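Local coordinates for protein TSSL (PDB 4ACK) that is a conserved type VI secretion component, its cytoplasmic domain probably helping to build the inner-membrane complex that anchors the secretion machine, at residues I119-I124 with K150-H155; N109-N114 with L146-E151; K15-I20 with N36-S41; K40-L45 with F63-Y68. One frame throughout, in Å; residues are numbered along the deposited sequence. Where two conformers were deposited one is given.

Contact 1. Residues I119-I124 with K150-H155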
loop_
_atom_site.group_PDB
_atom_site.type_symbol
_atom_site.label_atom_id
_atom_site.label_comp_id
_atom_site.label_asym_id
_atom_site.label_seq_id
_atom_site.Cartn_x
_atom_site.Cartn_y
_atom_site.Cartn_z
ATOM N N ILE A 119 7.979 9.357 6.656
ATOM C CA ILE A 119 7.643 8.088 6.024
ATOM C C ILE A 119 6.091 7.851 5.750
ATOM O O ILE A 119 5.722 7.122 4.790
ATOM C CB ILE A 119 8.288 6.896 6.762
ATOM C CG1 ILE A 119 8.084 5.609 5.946
ATOM C CG2 ILE A 119 7.762 6.752 8.231
ATOM C CD1 ILE A 119 8.941 4.436 6.353
ATOM N N CYS A 120 5.220 8.423 6.609
ATOM C CA CYS A 120 3.739 8.364 6.362
ATOM C C CYS A 120 3.391 8.964 5.013
ATOM O O CYS A 120 2.749 8.306 4.214
ATOM C CB CYS A 120 2.949 9.080 7.464
ATOM S SG CYS A 120 3.023 8.162 8.987
ATOM N N TYR A 121 3.839 10.203 4.775
ATOM C CA TYR A 121 3.623 10.908 3.518
ATOM C C TYR A 121 4.308 10.281 2.279
ATOM O O TYR A 121 3.791 10.432 1.123
ATOM C CB TYR A 121 4.048 12.375 3.673
ATOM C CG TYR A 121 3.412 13.022 4.907
ATOM C CD1 TYR A 121 4.006 12.916 6.164
ATOM C CD2 TYR A 121 2.177 13.706 4.820
ATOM C CE1 TYR A 121 3.413 13.514 7.342
ATOM C CE2 TYR A 121 1.558 14.290 5.985
ATOM C CZ TYR A 121 2.182 14.177 7.242
ATOM O OH TYR A 121 1.558 14.708 8.403
ATOM N N GLN A 122 5.503 9.669 2.491
ATOM C CA GLN A 122 6.296 9.088 1.419
ATOM C C GLN A 122 5.632 7.805 0.996
ATOM O O GLN A 122 5.639 7.456 -0.166
ATOM C CB GLN A 122 7.742 8.739 1.893
ATOM C CG GLN A 122 8.575 9.988 2.291
ATOM C CD GLN A 122 9.984 9.646 2.854
ATOM O OE1 GLN A 122 10.131 8.879 3.825
ATOM N NE2 GLN A 122 11.018 10.241 2.244
ATOM N N THR A 123 5.125 7.055 1.957
ATOM C CA THR A 123 4.428 5.849 1.629
ATOM C C THR A 123 3.154 6.148 0.785
ATOM O O THR A 123 2.934 5.475 -0.244
ATOM C CB THR A 123 4.121 5.091 2.871
ATOM O OG1 THR A 123 5.372 4.794 3.516
ATOM C CG2 THR A 123 3.405 3.809 2.520
ATOM N N ILE A 124 2.381 7.183 1.163
ATOM C CA ILE A 124 1.199 7.564 0.371
ATOM C C ILE A 124 1.649 8.048 -1.004
ATOM O O ILE A 124 1.112 7.634 -2.003
ATOM C CB ILE A 124 0.303 8.656 1.022
ATOM C CG1 ILE A 124 -0.202 8.215 2.401
ATOM C CG2 ILE A 124 -0.901 9.024 0.087
ATOM C CD1 ILE A 124 -1.001 6.964 2.416
ATOM N N LYS A 150 -1.696 16.165 -5.048
ATOM C CA LYS A 150 -1.019 17.466 -4.981
ATOM C C LYS A 150 -0.631 17.729 -3.515
ATOM O O LYS A 150 0.516 18.076 -3.194
ATOM C CB LYS A 150 -1.945 18.561 -5.549
ATOM C CG LYS A 150 -1.285 19.970 -5.751
ATOM C CD LYS A 150 -2.278 20.956 -6.343
ATOM C CE LYS A 150 -1.710 22.369 -6.381
ATOM N NZ LYS A 150 -2.720 23.345 -6.877
ATOM N N GLU A 151 -1.569 17.504 -2.605
ATOM C CA GLU A 151 -1.348 17.893 -1.209
ATOM C C GLU A 151 -0.267 17.049 -0.543
ATOM O O GLU A 151 0.571 17.571 0.183
ATOM C CB GLU A 151 -2.663 17.892 -0.423
ATOM C CG GLU A 151 -3.588 18.995 -0.900
ATOM C CD GLU A 151 -2.946 20.377 -0.786
ATOM O OE1 GLU A 151 -2.628 20.764 0.356
ATOM O OE2 GLU A 151 -2.737 21.075 -1.819
ATOM N N ILE A 152 -0.280 15.756 -0.841
ATOM C CA ILE A 152 0.694 14.836 -0.311
ATOM C C ILE A 152 2.109 15.157 -0.832
ATOM O O ILE A 152 3.067 15.069 -0.086
ATOM C CB ILE A 152 0.342 13.359 -0.598
ATOM C CG1 ILE A 152 -0.712 12.853 0.398
ATOM C CG2 ILE A 152 1.589 12.509 -0.547
ATOM C CD1 ILE A 152 -0.207 12.540 1.808
ATOM N N ASP A 153 2.237 15.513 -2.097
ATOM C CA ASP A 153 3.562 15.741 -2.625
ATOM C C ASP A 153 4.137 17.050 -2.095
ATOM O O ASP A 153 5.355 17.196 -1.997
ATOM C CB ASP A 153 3.590 15.601 -4.148
ATOM C CG ASP A 153 3.593 14.126 -4.576
ATOM O OD1 ASP A 153 3.733 13.213 -3.699
ATOM O OD2 ASP A 153 3.460 13.862 -5.791
ATOM N N LYS A 154 3.246 17.950 -1.685
ATOM C CA LYS A 154 3.608 19.206 -1.101
ATOM C C LYS A 154 4.269 19.007 0.259
ATOM O O LYS A 154 4.626 19.996 0.880
ATOM C CB LYS A 154 2.358 20.075 -0.938
ATOM C CG LYS A 154 2.446 21.524 -1.482
ATOM C CD LYS A 154 1.049 22.111 -1.875
ATOM C CE LYS A 154 0.147 22.531 -0.665
ATOM N NZ LYS A 154 0.061 24.034 -0.421
ATOM N N HIS A 155 4.436 17.758 0.719
ATOM C CA HIS A 155 5.028 17.412 2.044
ATOM C C HIS A 155 6.464 16.823 1.980
ATOM O O HIS A 155 6.856 16.087 1.055
ATOM C CB HIS A 155 4.112 16.432 2.812
ATOM C CG HIS A 155 3.223 17.071 3.851
ATOM N ND1 HIS A 155 1.969 17.576 3.562
ATOM C CD2 HIS A 155 3.389 17.237 5.186
ATOM C CE1 HIS A 155 1.421 18.065 4.660
ATOM N NE2 HIS A 155 2.265 17.873 5.660
#
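The ring of Tyr-121 lies against the imidazole of His-155 in an offset stack, with planes 5° apart and centroids 4.2 Å apart. The overlap is displaced toward the rims: Tyr-121 CE2 sits 3.6 Å from His-155 CD2, while the phenol oxygen extends beyond the overlap. Next to the stack, the Ile-152 side chain divides its contacts. Its CG2 touches the backbone at Tyr-121 O (3.5 Å), and its CD1 reaches the phenol ring at an oblique angle. The same side chain crosses that of Ile-124 at about a right angle, bringing Ile-152 CG1 to 3.8 Å from Ile-124 CG2. Here helix 118-129 meets the last modelled helix of an all-helical domain, 143-153, and His-155, the last modelled residue, supplies the imidazole. With CG anti to the carbonyl carbon (chi1 -51°), Tyr-121 holds its ring over the imidazole. Its hydroxyl is tied to Ile-110 O of helix 99-112 by a hydrogen bond, which fixes the far end of the phenol. Glu-151 O lies in the imidazole plane at the ring's edge. Thr-107 of helix 99-112 packs on both isoleucines, and Asp-153 OD1 is hydrogen-bonded to Ser-125 OG.

Contact 2. Residues N109-N114 with L146-E151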
loop_
_atom_site.group_PDB
_atom_site.type_symbol
_atom_site.label_atom_id
_atom_site.label_comp_id
_atom_site.label_asym_id
_atom_site.label_seq_id
_atom_site.Cartn_x
_atom_site.Cartn_y
_atom_site.Cartn_z
ATOM N N ASN A 109 -6.195 12.071 7.703
ATOM C CA ASN A 109 -5.625 12.220 9.010
ATOM C C ASN A 109 -4.208 12.789 8.990
ATOM O O ASN A 109 -3.962 13.831 9.626
ATOM C CB ASN A 109 -5.675 10.923 9.744
ATOM C CG ASN A 109 -7.125 10.487 10.062
ATOM O OD1 ASN A 109 -8.069 11.251 9.850
ATOM N ND2 ASN A 109 -7.292 9.266 10.583
ATOM N N ILE A 110 -3.307 12.191 8.206
ATOM C CA ILE A 110 -1.915 12.693 8.174
ATOM C C ILE A 110 -1.845 14.057 7.566
ATOM O O ILE A 110 -0.921 14.806 7.840
ATOM C CB ILE A 110 -0.950 11.743 7.481
ATOM C CG1 ILE A 110 -1.101 11.728 5.948
ATOM C CG2 ILE A 110 -1.083 10.380 8.104
ATOM C CD1 ILE A 110 -0.055 10.711 5.271
ATOM N N LEU A 111 -2.844 14.413 6.752
ATOM C CA LEU A 111 -2.799 15.753 6.145
ATOM C C LEU A 111 -3.379 16.858 7.053
ATOM O O LEU A 111 -3.084 18.037 6.853
ATOM C CB LEU A 111 -3.455 15.820 4.736
ATOM C CG LEU A 111 -2.709 15.276 3.495
ATOM C CD1 LEU A 111 -3.684 15.268 2.347
ATOM C CD2 LEU A 111 -1.466 16.147 3.098
ATOM N N SER A 112 -4.292 16.492 7.919
ATOM C CA SER A 112 -4.899 17.400 8.856
ATOM C C SER A 112 -4.006 17.874 9.982
ATOM O O SER A 112 -4.024 19.012 10.341
ATOM C CB SER A 112 -6.197 16.848 9.385
ATOM O OG SER A 112 -5.968 16.054 10.486
ATOM N N GLU A 113 -3.216 16.970 10.524
ATOM C CA GLU A 113 -2.342 17.260 11.638
ATOM C C GLU A 113 -0.889 17.057 11.346
ATOM O O GLU A 113 -0.468 16.023 10.901
ATOM C CB GLU A 113 -2.675 16.344 12.776
ATOM C CG GLU A 113 -3.810 16.779 13.587
ATOM C CD GLU A 113 -3.906 15.978 14.831
ATOM O OE1 GLU A 113 -4.386 14.851 14.749
ATOM O OE2 GLU A 113 -3.493 16.468 15.883
ATOM N N ASN A 114 -0.103 18.048 11.657
ATOM C CA ASN A 114 1.290 17.934 11.364
ATOM C C ASN A 114 2.103 17.217 12.419
ATOM O O ASN A 114 3.150 17.674 12.792
ATOM C CB ASN A 114 1.838 19.319 11.207
ATOM C CG ASN A 114 2.930 19.372 10.248
ATOM O OD1 ASN A 114 4.053 18.999 10.560
ATOM N ND2 ASN A 114 2.625 19.810 9.048
ATOM N N LEU A 146 -7.271 14.204 -7.316
ATOM C CA LEU A 146 -6.120 14.976 -7.740
ATOM C C LEU A 146 -5.586 15.866 -6.623
ATOM O O LEU A 146 -4.370 16.067 -6.528
ATOM C CB LEU A 146 -6.447 15.847 -8.949
ATOM C CG LEU A 146 -7.039 15.111 -10.142
ATOM C CD1 LEU A 146 -7.348 16.157 -11.160
ATOM C CD2 LEU A 146 -6.087 14.057 -10.673
ATOM N N ALA A 147 -6.463 16.359 -5.771
ATOM C CA ALA A 147 -6.016 17.186 -4.662
ATOM C C ALA A 147 -5.180 16.398 -3.653
ATOM O O ALA A 147 -4.231 16.938 -3.112
ATOM C CB ALA A 147 -7.197 17.879 -3.976
ATOM N N TYR A 148 -5.565 15.144 -3.364
ATOM C CA TYR A 148 -4.828 14.301 -2.439
ATOM C C TYR A 148 -3.395 14.123 -2.915
ATOM O O TYR A 148 -2.462 14.157 -2.134
ATOM C CB TYR A 148 -5.416 12.910 -2.389
ATOM C CG TYR A 148 -6.559 12.783 -1.465
ATOM C CD1 TYR A 148 -6.415 13.123 -0.113
ATOM C CD2 TYR A 148 -7.805 12.339 -1.926
ATOM C CE1 TYR A 148 -7.445 13.004 0.749
ATOM C CE2 TYR A 148 -8.880 12.206 -1.064
ATOM C CZ TYR A 148 -8.695 12.540 0.259
ATOM O OH TYR A 148 -9.739 12.430 1.113
ATOM N N LYS A 149 -3.245 13.863 -4.203
ATOM C CA LYS A 149 -1.933 13.763 -4.836
ATOM C C LYS A 149 -1.126 15.039 -4.675
ATOM O O LYS A 149 -0.018 14.996 -4.174
ATOM C CB LYS A 149 -2.117 13.389 -6.319
ATOM C CG LYS A 149 -2.412 11.903 -6.437
ATOM C CD LYS A 149 -3.292 11.494 -7.566
ATOM C CE LYS A 149 -2.740 11.905 -8.819
ATOM N NZ LYS A 149 -3.635 11.583 -9.963
ATOM N N LYS A 150 -1.696 16.165 -5.048
ATOM C CA LYS A 150 -1.019 17.466 -4.981
ATOM C C LYS A 150 -0.631 17.729 -3.515
ATOM O O LYS A 150 0.516 18.076 -3.194
ATOM C CB LYS A 150 -1.945 18.561 -5.549
ATOM C CG LYS A 150 -1.285 19.970 -5.751
ATOM C CD LYS A 150 -2.278 20.956 -6.343
ATOM C CE LYS A 150 -1.710 22.369 -6.381
ATOM N NZ LYS A 150 -2.720 23.345 -6.877
ATOM N N GLU A 151 -1.569 17.504 -2.605
ATOM C CA GLU A 151 -1.348 17.893 -1.209
ATOM C C GLU A 151 -0.267 17.049 -0.543
ATOM O O GLU A 151 0.571 17.571 0.183
ATOM C CB GLU A 151 -2.663 17.892 -0.423
ATOM C CG GLU A 151 -3.588 18.995 -0.900
ATOM C CD GLU A 151 -2.946 20.377 -0.786
ATOM O OE1 GLU A 151 -2.628 20.764 0.356
ATOM O OE2 GLU A 151 -2.737 21.075 -1.819
#
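Leu-111 carries most of this small contact, pushing its two methyl branches against the side of helix 143-153. Its CG is anti to the carbonyl carbon (chi1 -77°); chi2 of 170° carries CD1 on away from CA while CD2 branches to the other side, and both methyls reach Glu-151. CD1 meets Glu-151 CB at 3.9 Å, and CD2 rests 3.8 Å from Glu-151 O, against the backbone. The two side chains run at about a right angle, and what Glu-151 offers the leucine is the root of its chain. A bend at chi2 (-58°) turns the glutamate beyond CG, and the carboxylate takes no part in the contact. Tyr-148, one turn earlier, starts out along the interface, not into it, but its ring comes closer: Tyr-148 CD1 lies 4.3 Å from Leu-111 CD1, which approaches the ring at its edge, near the ring plane. The phenol oxygen is engaged in a hydrogen bond with Asp-108 OD1, just ahead of 109-114, so this tyrosine grips helix 99-112 by a polar end as well as an apolar edge. Phe-104 meets the same ring. Leu-111 also touches Ile-152 and His-155. The contact lies on the outer side of the junction where the end of helix 99-112 lies against helix 143-153, with helix 118-129 packed on the neighbouring Ile-110.

Contact 3. Residues K15-I20 with N36-S41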
loop_
_atom_site.group_PDB
_atom_site.type_symbol
_atom_site.label_atom_id
_atom_site.label_comp_id
_atom_site.label_asym_id
_atom_site.label_seq_id
_atom_site.Cartn_x
_atom_site.Cartn_y
_atom_site.Cartn_z
ATOM N N LYS A 15 8.179 -3.398 -6.012
ATOM C CA LYS A 15 8.845 -4.345 -6.953
ATOM C C LYS A 15 8.212 -5.769 -7.028
ATOM O O LYS A 15 7.711 -6.153 -8.087
ATOM C CB LYS A 15 10.384 -4.366 -6.658
ATOM C CG LYS A 15 11.308 -5.097 -7.679
ATOM C CD LYS A 15 12.811 -5.118 -7.228
ATOM C CE LYS A 15 13.082 -6.231 -6.168
ATOM N NZ LYS A 15 13.513 -7.544 -6.787
ATOM N N THR A 16 8.210 -6.543 -5.935
ATOM C CA THR A 16 7.571 -7.882 -5.942
ATOM C C THR A 16 6.101 -7.866 -6.482
ATOM O O THR A 16 5.622 -8.916 -6.951
ATOM C CB THR A 16 7.597 -8.636 -4.565
ATOM O OG1 THR A 16 8.941 -8.901 -4.121
ATOM C CG2 THR A 16 6.838 -9.953 -4.646
ATOM N N THR A 17 5.428 -6.687 -6.438
ATOM C CA THR A 17 4.050 -6.487 -6.937
ATOM C C THR A 17 4.009 -6.205 -8.426
ATOM O O THR A 17 3.315 -6.934 -9.146
ATOM C CB THR A 17 3.306 -5.330 -6.229
ATOM O OG1 THR A 17 3.181 -5.637 -4.838
ATOM C CG2 THR A 17 1.888 -5.134 -6.863
ATOM N N ARG A 18 4.717 -5.149 -8.852
ATOM C CA ARG A 18 4.817 -4.698 -10.228
ATOM C C ARG A 18 5.433 -5.740 -11.143
ATOM O O ARG A 18 5.449 -5.568 -12.366
ATOM C CB ARG A 18 5.646 -3.403 -10.314
ATOM C CG ARG A 18 4.876 -2.124 -9.956
ATOM C CD ARG A 18 5.544 -0.868 -10.520
ATOM N N GLU A 19 5.941 -6.809 -10.527
ATOM C CA GLU A 19 6.560 -7.942 -11.207
ATOM C C GLU A 19 5.591 -9.084 -11.344
ATOM O O GLU A 19 5.521 -9.701 -12.418
ATOM C CB GLU A 19 7.824 -8.444 -10.469
ATOM C CG GLU A 19 9.160 -8.230 -11.253
ATOM C CD GLU A 19 10.416 -8.422 -10.378
ATOM O OE1 GLU A 19 10.425 -9.350 -9.519
ATOM O OE2 GLU A 19 11.383 -7.625 -10.548
ATOM N N ILE A 20 4.886 -9.401 -10.256
ATOM C CA ILE A 20 3.745 -10.322 -10.309
ATOM C C ILE A 20 2.775 -9.863 -11.400
ATOM O O ILE A 20 2.026 -10.663 -11.935
ATOM C CB ILE A 20 2.962 -10.382 -8.975
ATOM C CG1 ILE A 20 3.675 -11.254 -7.950
ATOM C CG2 ILE A 20 1.533 -10.937 -9.195
ATOM C CD1 ILE A 20 3.189 -11.047 -6.491
ATOM N N ASN A 36 4.217 -14.946 -0.472
ATOM C CA ASN A 36 4.994 -15.382 0.719
ATOM C C ASN A 36 6.176 -14.452 1.043
ATOM O O ASN A 36 6.446 -14.158 2.220
ATOM C CB ASN A 36 5.504 -16.824 0.549
ATOM C CG ASN A 36 6.190 -17.389 1.814
ATOM O OD1 ASN A 36 5.569 -17.534 2.860
ATOM N ND2 ASN A 36 7.472 -17.750 1.686
ATOM N N ASN A 37 6.874 -14.010 0.003
ATOM C CA ASN A 37 7.935 -13.047 0.134
ATOM C C ASN A 37 7.404 -11.717 0.689
ATOM O O ASN A 37 7.930 -11.187 1.664
ATOM C CB ASN A 37 8.582 -12.772 -1.204
ATOM C CG ASN A 37 9.881 -13.551 -1.386
ATOM O OD1 ASN A 37 9.953 -14.773 -1.129
ATOM N ND2 ASN A 37 10.917 -12.847 -1.848
ATOM N N ILE A 38 6.338 -11.217 0.060
ATOM C CA ILE A 38 5.645 -10.033 0.535
ATOM C C ILE A 38 5.318 -10.131 2.031
ATOM O O ILE A 38 5.669 -9.249 2.792
ATOM C CB ILE A 38 4.451 -9.681 -0.363
ATOM C CG1 ILE A 38 5.011 -8.937 -1.618
ATOM C CG2 ILE A 38 3.423 -8.827 0.437
ATOM C CD1 ILE A 38 4.050 -8.780 -2.795
ATOM N N ARG A 39 4.757 -11.250 2.464
ATOM C CA ARG A 39 4.425 -11.408 3.859
ATOM C C ARG A 39 5.625 -11.437 4.827
ATOM O O ARG A 39 5.532 -10.923 5.967
ATOM C CB ARG A 39 3.530 -12.610 4.073
ATOM C CG ARG A 39 2.165 -12.384 3.411
ATOM C CD ARG A 39 1.375 -13.657 3.332
ATOM N NE ARG A 39 0.827 -14.015 4.628
ATOM C CZ ARG A 39 1.248 -15.043 5.345
ATOM N NH1 ARG A 39 2.218 -15.815 4.877
ATOM N NH2 ARG A 39 0.705 -15.286 6.526
ATOM N N LYS A 40 6.735 -12.012 4.360
ATOM C CA LYS A 40 8.013 -11.927 5.049
ATOM C C LYS A 40 8.494 -10.470 5.137
ATOM O O LYS A 40 8.904 -10.027 6.207
ATOM C CB LYS A 40 9.056 -12.826 4.392
ATOM C CG LYS A 40 8.839 -14.291 4.710
ATOM C CD LYS A 40 9.688 -15.167 3.817
ATOM C CE LYS A 40 11.153 -14.826 4.000
ATOM N NZ LYS A 40 11.932 -15.184 2.787
ATOM N N SER A 41 8.469 -9.750 4.030
ATOM C CA SER A 41 8.789 -8.334 4.025
ATOM C C SER A 41 7.886 -7.468 4.969
ATOM O O SER A 41 8.369 -6.556 5.621
ATOM C CB SER A 41 8.699 -7.814 2.608
ATOM O OG SER A 41 9.854 -8.204 1.919
#
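Apolar contact centres on Ile-38, whose CD1 methyl enters between the side chains of three residues on helix 4-20. The tightest approach is to Thr-16, whose CG2 lies 3.5 Å from Ile-38 CD1; CG1 of the isoleucine follows at 3.7 Å from the same Thr-16 methyl. These two side chains slide past each other in opposite directions, so they meet along their flanks. The threonine torsion explains why a methyl does the touching: OG1 is placed beside the backbone N (chi1 -62°) and CG2 is swung to the position facing helix 30-52. Ile-20, one turn further on, adds a looser methyl contact, Ile-20 CD1 to Ile-38 CD1, at 4.4 Å. The two segments form part of an antiparallel helical hairpin, in which helices 4-20 and 30-52 are joined by a loop that is only partly modelled. Their local axes come no nearer than 10.6 Å and run at 165° to each other. The polar component is slight. Thr-17 OG1 lies 3.8 Å from Ile-38 CD1, a van der Waals approach, and the two side chains stand roughly perpendicular. That buried hydroxyl is satisfied within its own helix, donating to Ile-13 O one turn back, which leaves the isoleucine to meet an oxygen already engaged. Tyr-68 and Val-69 of helix 55-79 pack against Thr-17, while Leu-89 of helix 89-94 touches Ile-38. Further out, Arg-39 NH2 forms a salt bridge with Glu-92 OE2, linking helix 30-52 to helix 89-94 by charge.

Contact 4. Residues K40-L45 with F63-Y68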
loop_
_atom_site.group_PDB
_atom_site.type_symbol
_atom_site.label_atom_id
_atom_site.label_comp_id
_atom_site.label_asym_id
_atom_site.label_seq_id
_atom_site.Cartn_x
_atom_site.Cartn_y
_atom_site.Cartn_z
ATOM N N LYS A 40 6.735 -12.012 4.360
ATOM C CA LYS A 40 8.013 -11.927 5.049
ATOM C C LYS A 40 8.494 -10.470 5.137
ATOM O O LYS A 40 8.904 -10.027 6.207
ATOM C CB LYS A 40 9.056 -12.826 4.392
ATOM C CG LYS A 40 8.839 -14.291 4.710
ATOM C CD LYS A 40 9.688 -15.167 3.817
ATOM C CE LYS A 40 11.153 -14.826 4.000
ATOM N NZ LYS A 40 11.932 -15.184 2.787
ATOM N N SER A 41 8.469 -9.750 4.030
ATOM C CA SER A 41 8.789 -8.334 4.025
ATOM C C SER A 41 7.886 -7.468 4.969
ATOM O O SER A 41 8.369 -6.556 5.621
ATOM C CB SER A 41 8.699 -7.814 2.608
ATOM O OG SER A 41 9.854 -8.204 1.919
ATOM N N ILE A 42 6.606 -7.802 5.052
ATOM C CA ILE A 42 5.689 -7.111 5.942
ATOM C C ILE A 42 6.057 -7.352 7.398
ATOM O O ILE A 42 6.100 -6.389 8.176
ATOM C CB ILE A 42 4.195 -7.456 5.684
ATOM C CG1 ILE A 42 3.781 -7.068 4.258
ATOM C CG2 ILE A 42 3.234 -6.814 6.752
ATOM C CD1 ILE A 42 3.980 -5.623 3.914
ATOM N N PHE A 43 6.336 -8.603 7.754
ATOM C CA PHE A 43 6.807 -8.933 9.104
ATOM C C PHE A 43 7.998 -8.079 9.599
ATOM O O PHE A 43 7.942 -7.543 10.727
ATOM C CB PHE A 43 7.184 -10.392 9.278
ATOM C CG PHE A 43 7.661 -10.703 10.684
ATOM C CD1 PHE A 43 8.995 -10.489 11.054
ATOM C CD2 PHE A 43 6.745 -11.123 11.671
ATOM C CE1 PHE A 43 9.427 -10.723 12.377
ATOM C CE2 PHE A 43 7.175 -11.375 13.022
ATOM C CZ PHE A 43 8.511 -11.180 13.360
ATOM N N PHE A 44 9.039 -7.972 8.758
ATOM C CA PHE A 44 10.207 -7.131 9.008
ATOM C C PHE A 44 9.846 -5.628 9.001
ATOM O O PHE A 44 10.427 -4.831 9.751
ATOM C CB PHE A 44 11.348 -7.402 7.969
ATOM C CG PHE A 44 12.080 -8.773 8.114
ATOM C CD1 PHE A 44 12.983 -9.016 9.174
ATOM C CD2 PHE A 44 11.913 -9.797 7.143
ATOM C CE1 PHE A 44 13.672 -10.275 9.294
ATOM C CE2 PHE A 44 12.584 -11.055 7.257
ATOM C CZ PHE A 44 13.470 -11.285 8.335
ATOM N N LEU A 45 8.975 -5.205 8.091
ATOM C CA LEU A 45 8.540 -3.808 8.065
ATOM C C LEU A 45 7.834 -3.517 9.403
ATOM O O LEU A 45 8.186 -2.604 10.051
ATOM C CB LEU A 45 7.638 -3.452 6.872
ATOM C CG LEU A 45 7.159 -1.983 6.705
ATOM C CD1 LEU A 45 8.324 -0.860 6.745
ATOM C CD2 LEU A 45 6.308 -1.855 5.386
ATOM N N PHE A 63 -0.755 -0.255 6.279
ATOM C CA PHE A 63 -2.065 -0.568 5.646
ATOM C C PHE A 63 -2.163 -0.104 4.155
ATOM O O PHE A 63 -2.634 -0.850 3.321
ATOM C CB PHE A 63 -3.207 0.027 6.440
ATOM C CG PHE A 63 -4.543 -0.298 5.856
ATOM C CD1 PHE A 63 -5.080 0.490 4.823
ATOM C CD2 PHE A 63 -5.222 -1.433 6.283
ATOM C CE1 PHE A 63 -6.338 0.163 4.268
ATOM C CE2 PHE A 63 -6.494 -1.781 5.717
ATOM C CZ PHE A 63 -7.027 -0.988 4.725
ATOM N N PRO A 64 -1.774 1.137 3.839
ATOM C CA PRO A 64 -1.912 1.563 2.478
ATOM C C PRO A 64 -1.065 0.748 1.508
ATOM O O PRO A 64 -1.413 0.663 0.336
ATOM C CB PRO A 64 -1.393 3.012 2.496
ATOM C CG PRO A 64 -1.676 3.475 3.939
ATOM C CD PRO A 64 -1.388 2.237 4.737
ATOM N N LEU A 65 0.088 0.231 1.960
ATOM C CA LEU A 65 0.930 -0.561 1.086
ATOM C C LEU A 65 0.241 -1.846 0.815
ATOM O O LEU A 65 0.240 -2.310 -0.321
ATOM C CB LEU A 65 2.327 -0.806 1.715
ATOM C CG LEU A 65 3.227 -1.752 0.939
ATOM C CD1 LEU A 65 3.537 -1.024 -0.381
ATOM C CD2 LEU A 65 4.503 -2.010 1.787
ATOM N N LEU A 66 -0.362 -2.449 1.827
ATOM C CA LEU A 66 -1.164 -3.660 1.607
ATOM C C LEU A 66 -2.375 -3.476 0.690
ATOM O O LEU A 66 -2.743 -4.402 -0.087
ATOM C CB LEU A 66 -1.718 -4.198 2.908
ATOM C CG LEU A 66 -0.734 -4.449 4.049
ATOM C CD1 LEU A 66 -1.456 -5.102 5.228
ATOM C CD2 LEU A 66 0.455 -5.279 3.622
ATOM N N ALA A 67 -3.061 -2.351 0.861
ATOM C CA ALA A 67 -4.188 -2.003 0.022
ATOM C C ALA A 67 -3.741 -1.779 -1.437
ATOM O O ALA A 67 -4.470 -2.133 -2.377
ATOM C CB ALA A 67 -4.848 -0.743 0.544
ATOM N N TYR A 68 -2.575 -1.155 -1.630
ATOM C CA TYR A 68 -2.027 -1.008 -2.942
ATOM C C TYR A 68 -1.754 -2.419 -3.590
ATOM O O TYR A 68 -2.161 -2.681 -4.747
ATOM C CB TYR A 68 -0.787 -0.134 -2.900
ATOM C CG TYR A 68 0.107 -0.282 -4.129
ATOM C CD1 TYR A 68 1.102 -1.307 -4.202
ATOM C CD2 TYR A 68 -0.114 0.496 -5.252
ATOM C CE1 TYR A 68 1.891 -1.495 -5.382
ATOM C CE2 TYR A 68 0.650 0.346 -6.425
ATOM C CZ TYR A 68 1.663 -0.636 -6.485
ATOM O OH TYR A 68 2.396 -0.710 -7.647
#
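Ile-42 and Leu-66 make the closest fit between these helices, with Ile-42 CD1 only 3.6 Å from Leu-66 CD2. The ethyl arm of the isoleucine is the bump: CG1 lies anti to the carbonyl carbon (chi1 -60°), and the arm bends at chi2 (-58°), carrying its terminal methyl into the shallow hollow between Leu-65 and Leu-66. On one side of that hollow Leu-66 CD2 touches both carbons of the arm, the inner one, Ile-42 CG1, at 3.8 Å. On the other, Leu-65 CD2 stands 4.2 Å from Ile-42 CD1. Leu-66 sets out along the interface, and its CD2 branch, not the extended CD1, turns to the isoleucine. The Leu-65 methyl serves in turn as a bump directed at helix 30-52, where it falls between Ile-42 and Leu-45; its nearer neighbour there is Leu-45 CD2, 4.0 Å from Leu-65 CD2. Methyls therefore mesh from both helices, and the meeting is made by side-chain ends, in keeping with local axes still 12.1 Å apart at closest approach. Ile-13 of helix 4-20 packs on Ile-42 and Leu-65, and Tyr-93 of helix 89-94 on Ile-42 and Leu-66, so neighbouring helices complete the packing. Behind the leucines, helix 55-79 is kinked at Pro-64, whose ring nitrogen has no hydrogen to give to the preceding turn. With N-to-C directions 168° apart and a short connection between them, helices 30-52 and 55-79 form an antiparallel helical hairpin within the all-helical bundle of this DotU-family domain.

Overall arrangement
Contacts 3 and 4 share helix 30-52, which pairs antiparallel with helix 4-20 in one and helix 55-79 in the other; Tyr-68 of contact 4 packs on Thr-17 and Arg-18 of contact 3. Contacts 1 and 2 both use helix 143-153, on the opposite side of the chain's centre from contact 3. The centre of contact 4 lies nearest, about 7 Å from the centre of the chain, and the contact is purely aliphatic; contact 3, also buried, adds threonines. Contact 1 is mostly buried but includes an aromatic stack with exposed His-155, whereas contact 2 lies at the surface and brings in a glutamate stem. Ile-124 packing on Pro-64 joins contacts 1 and 4.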